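Side-chain contacts in Sensory/regulatory protein rpfC (Xanthomonas campestris pv. campestris, PDB 3M6M), which acts in two-component signalling, its receiver domain probably taking a phosphoryl group on an aspartate beside a bound magnesium ion: residues D[22-25]-D[26-29]; D[63-66]-D[67-70]. One frame throughout, in Å; residues are numbered along the deposited sequence.

Contact 1 (D[22-25]-D[26-29]). With MG (magnesium ion), chain T.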
loop_
_atom_site.group_PDB
_atom_site.type_symbol
_atom_site.label_atom_id
_atom_site.label_comp_id
_atom_site.label_asym_id
_atom_site.label_seq_id
_atom_site.Cartn_x
_atom_site.Cartn_y
_atom_site.Cartn_z
ATOM N N ASP D 22 42.566 -11.150 5.614
ATOM C CA ASP D 22 43.235 -10.566 6.780
ATOM C C ASP D 22 44.351 -11.438 7.370
ATOM O O ASP D 22 45.187 -10.945 8.129
ATOM C CB ASP D 22 42.221 -10.155 7.861
ATOM C CG ASP D 22 41.327 -11.300 8.305
ATOM O OD1 ASP D 22 40.658 -11.914 7.447
ATOM O OD2 ASP D 22 41.276 -11.572 9.522
ATOM N N HIS D 23 44.363 -12.722 7.013
ATOM C CA HIS D 23 45.405 -13.641 7.473
ATOM C C HIS D 23 46.478 -13.877 6.413
ATOM O O HIS D 23 46.168 -14.073 5.234
ATOM C CB HIS D 23 44.797 -14.965 7.946
ATOM C CG HIS D 23 44.092 -14.861 9.263
ATOM N ND1 HIS D 23 42.728 -14.691 9.368
ATOM C CD2 HIS D 23 44.567 -14.885 10.532
ATOM C CE1 HIS D 23 42.392 -14.624 10.645
ATOM N NE2 HIS D 23 43.489 -14.738 11.371
ATOM N N GLU D 24 47.736 -13.856 6.852
ATOM C CA GLU D 24 48.900 -13.992 5.972
ATOM C C GLU D 24 48.934 -15.326 5.223
ATOM O O GLU D 24 49.197 -15.356 4.019
ATOM C CB GLU D 24 50.196 -13.795 6.771
ATOM C CG GLU D 24 51.469 -13.743 5.924
ATOM C CD GLU D 24 52.725 -13.521 6.755
ATOM O OE1 GLU D 24 52.813 -12.483 7.448
ATOM O OE2 GLU D 24 53.633 -14.382 6.705
ATOM N N ALA D 25 48.662 -16.415 5.939
ATOM C CA ALA D 25 48.675 -17.758 5.360
ATOM C C ALA D 25 47.695 -17.908 4.191
ATOM O O ALA D 25 48.044 -18.486 3.157
ATOM C CB ALA D 25 48.399 -18.807 6.435
ATOM N N ASN D 26 46.483 -17.379 4.358
ATOM C CA ASN D 26 45.446 -17.439 3.323
ATOM C C ASN D 26 45.831 -16.705 2.039
ATOM O O ASN D 26 45.570 -17.191 0.939
ATOM C CB ASN D 26 44.112 -16.907 3.853
ATOM C CG ASN D 26 43.506 -17.795 4.929
ATOM O OD1 ASN D 26 43.630 -19.019 4.889
ATOM N ND2 ASN D 26 42.835 -17.176 5.891
ATOM N N ARG D 27 46.453 -15.537 2.190
ATOM C CA ARG D 27 46.949 -14.769 1.048
ATOM C C ARG D 27 48.046 -15.534 0.309
ATOM O O ARG D 27 48.109 -15.504 -0.922
ATOM C CB ARG D 27 47.483 -13.403 1.493
ATOM C CG ARG D 27 46.453 -12.496 2.157
ATOM C CD ARG D 27 46.962 -11.062 2.277
ATOM N NE ARG D 27 48.211 -10.965 3.033
ATOM C CZ ARG D 27 48.293 -10.761 4.345
ATOM N NH1 ARG D 27 47.194 -10.628 5.078
ATOM N NH2 ARG D 27 49.482 -10.688 4.927
ATOM N N MET D 28 48.894 -16.223 1.070
ATOM C CA MET D 28 50.020 -16.972 0.512
ATOM C C MET D 28 49.599 -18.196 -0.300
ATOM O O MET D 28 50.133 -18.424 -1.388
ATOM C CB MET D 28 51.010 -17.370 1.612
ATOM C CG MET D 28 51.887 -16.224 2.092
ATOM S SD MET D 28 53.166 -16.747 3.252
ATOM C CE MET D 28 54.138 -15.242 3.375
ATOM N N VAL D 29 48.645 -18.970 0.218
ATOM C CA VAL D 29 48.152 -20.161 -0.490
ATOM C C VAL D 29 47.377 -19.799 -1.762
ATOM O O VAL D 29 47.436 -20.525 -2.754
ATOM C CB VAL D 29 47.318 -21.128 0.417
ATOM C CG1 VAL D 29 48.185 -21.718 1.527
ATOM C CG2 VAL D 29 46.084 -20.442 0.998
HETATM MG MG MG T . 39.126 -13.912 7.801
#
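The guanidinium of Arg27 folds back over the backbone at the start of its own helix. One face lies against Glu24, with the Glu24 CA 3.4 Å above the guanidinium plane and toward its rim. The O of His23 lies over the same face, while the O of Asp22 sits near the plane at the edge, 3.7 Å from Arg27 NH1. A bend at chi3 of -58° turns the arginine chain back in this way. Its NH1 then hydrogen-bonds to the backbone O of Asp21. The carboxylate plane of Glu24 is turned 53° from the guanidinium, and Glu24 OE1 is 4.5 Å from Arg27 NH2, too far for a salt bridge. Glu24 instead runs alongside Met28, both pointing the same way, and its OE2 comes 3.5 Å from Met28 CE. Glu24 CG is anti to the backbone N (chi1 -173°), and the chain continues extended to reach that methyl.

His23 is the N-cap residue. His23 O accepts a weak hydrogen bond from Arg27 N at 3.4 Å. The next helical bonds are firmer: Met28 N to Glu24 O is 3.1 Å, and Val29 N to Ala25 O is 3.0 Å. Asn26 ND2 packs near His23 CB, and it donates to Asp21 OD1, which also accepts from His23 N. On the metal side, Asp22 OD1 binds magnesium at 2.5 Å; Asp65 and the backbone O of His67 complete its protein ligands.

The metal-binding acidic loop at the C-terminal end of strand 16-20 runs straight into the first turn of helix 24-35, as in CheY-like receiver domains. That strand lies between strands 40-44 and 61-65. Arg27 also touches Asn45 in the loop after strand 40-44, and Asn26 touches Lys119 just beyond strand 115-118.

Contact 2 (D[63-66]-D[67-70]). With MG (magnesium ion), chain T.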
loop_
_atom_site.group_PDB
_atom_site.type_symbol
_atom_site.label_atom_id
_atom_site.label_comp_id
_atom_site.label_asym_id
_atom_site.label_seq_id
_atom_site.Cartn_x
_atom_site.Cartn_y
_atom_site.Cartn_z
ATOM N N ILE D 63 39.045 -11.491 -5.600
ATOM C CA ILE D 63 38.732 -12.540 -4.633
ATOM C C ILE D 63 38.814 -11.960 -3.226
ATOM O O ILE D 63 39.890 -11.561 -2.774
ATOM C CB ILE D 63 39.683 -13.757 -4.750
ATOM C CG1 ILE D 63 39.752 -14.257 -6.199
ATOM C CG2 ILE D 63 39.231 -14.869 -3.806
ATOM C CD1 ILE D 63 40.831 -15.300 -6.455
ATOM N N VAL D 64 37.673 -11.913 -2.543
ATOM C CA VAL D 64 37.590 -11.311 -1.214
ATOM C C VAL D 64 37.223 -12.324 -0.122
ATOM O O VAL D 64 36.380 -13.199 -0.328
ATOM C CB VAL D 64 36.618 -10.088 -1.198
ATOM C CG1 VAL D 64 35.154 -10.525 -1.308
ATOM C CG2 VAL D 64 36.840 -9.234 0.045
ATOM N N ASP D 65 37.879 -12.201 1.028
ATOM C CA ASP D 65 37.524 -12.966 2.217
ATOM C C ASP D 65 36.312 -12.310 2.862
ATOM O O ASP D 65 36.286 -11.089 3.045
ATOM C CB ASP D 65 38.704 -13.005 3.196
ATOM C CG ASP D 65 38.381 -13.736 4.494
ATOM O OD1 ASP D 65 37.616 -14.725 4.471
ATOM O OD2 ASP D 65 38.912 -13.322 5.546
ATOM N N LEU D 66 35.310 -13.117 3.199
ATOM C CA LEU D 66 34.078 -12.595 3.784
ATOM C C LEU D 66 34.307 -11.954 5.148
ATOM O O LEU D 66 33.879 -10.824 5.377
ATOM C CB LEU D 66 32.994 -13.674 3.868
ATOM C CG LEU D 66 31.627 -13.291 4.458
ATOM C CD1 LEU D 66 30.973 -12.114 3.726
ATOM C CD2 LEU D 66 30.698 -14.497 4.471
ATOM N N HIS D 67 34.985 -12.665 6.044
ATOM C CA HIS D 67 35.162 -12.169 7.406
ATOM C C HIS D 67 36.535 -11.562 7.664
ATOM O O HIS D 67 37.535 -12.268 7.818
ATOM C CB HIS D 67 34.794 -13.241 8.434
ATOM C CG HIS D 67 33.336 -13.574 8.441
ATOM N ND1 HIS D 67 32.839 -14.757 7.936
ATOM C CD2 HIS D 67 32.263 -12.866 8.866
ATOM C CE1 HIS D 67 31.524 -14.770 8.065
ATOM N NE2 HIS D 67 31.149 -13.633 8.623
ATOM N N MET D 68 36.554 -10.233 7.690
ATOM C CA MET D 68 37.741 -9.446 8.000
ATOM C C MET D 68 37.324 -8.359 8.986
ATOM O O MET D 68 36.185 -7.897 8.936
ATOM C CB MET D 68 38.316 -8.804 6.733
ATOM C CG MET D 68 38.760 -9.791 5.653
ATOM S SD MET D 68 39.374 -9.010 4.141
ATOM C CE MET D 68 37.891 -8.204 3.538
ATOM N N PRO D 69 38.236 -7.953 9.893
ATOM C CA PRO D 69 37.925 -6.868 10.831
ATOM C C PRO D 69 37.808 -5.510 10.137
ATOM O O PRO D 69 38.385 -5.314 9.065
ATOM C CB PRO D 69 39.129 -6.867 11.788
ATOM C CG PRO D 69 39.800 -8.192 11.585
ATOM C CD PRO D 69 39.569 -8.527 10.150
ATOM N N GLY D 70 37.066 -4.590 10.752
ATOM C CA GLY D 70 36.881 -3.242 10.214
ATOM C C GLY D 70 35.816 -3.195 9.133
ATOM O O GLY D 70 34.678 -2.796 9.389
HETATM MG MG MG T . 39.126 -13.912 7.801
#
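The magnesium site of the receiver domain lies at the C-terminal end of strand 61-65, where Asp65 and His67 both bind the ion. Asp65 OD2 and the backbone O of His67 each stand 2.3 Å from it. Asp65 OD2 and His67 O are 2.9 Å apart, two oxygens drawn together by the metal. Asp22, from the loop after strand 16-20, completes the protein ligands. Asp65 CG is anti to the backbone N (chi1 177°), which places OD2 beside the backbone O of His67, where both reach the ion. Its other oxygen, OD1, forms a salt bridge with Lys119.

The Met68 side chain folds back alongside Asp65. Met68 CG is 3.5 Å from Asp65 OD2. A bend at chi3 brings Met68 CE to 3.3 Å from the O of Asp65 and 3.8 Å from Val64 CG2. The His67 ring takes no part in metal binding. Leu66 makes a CH-pi contact with it: Leu66 CG stands over one face, 4.0 Å from the His67 ring centroid and 16° off the normal.

The Asp65 carboxylate is therefore shared between magnesium and lysine, one oxygen to each. By its place in the CheY-like fold, Asp65 is probably the phosphoryl acceptor.

In the fold
The two contacts meet at one magnesium ion. Contact 1 supplies Asp22 from the loop after strand 16-20, and contact 2 supplies Asp65 and His67 at the end of the adjacent parallel strand 61-65. Their centres are about 12 Å apart. Contact 1 is a surface contact built on helical backbone bonds and polar side chains at a helix start. Contact 2 is mostly buried, and metal ligation and apolar packing hold it. Asp22 also packs on Met68 and Pro69, so the loops touch beside the ion as well as through it. Lys119 links the two regions again, touching Asn26 and pairing with Asp65.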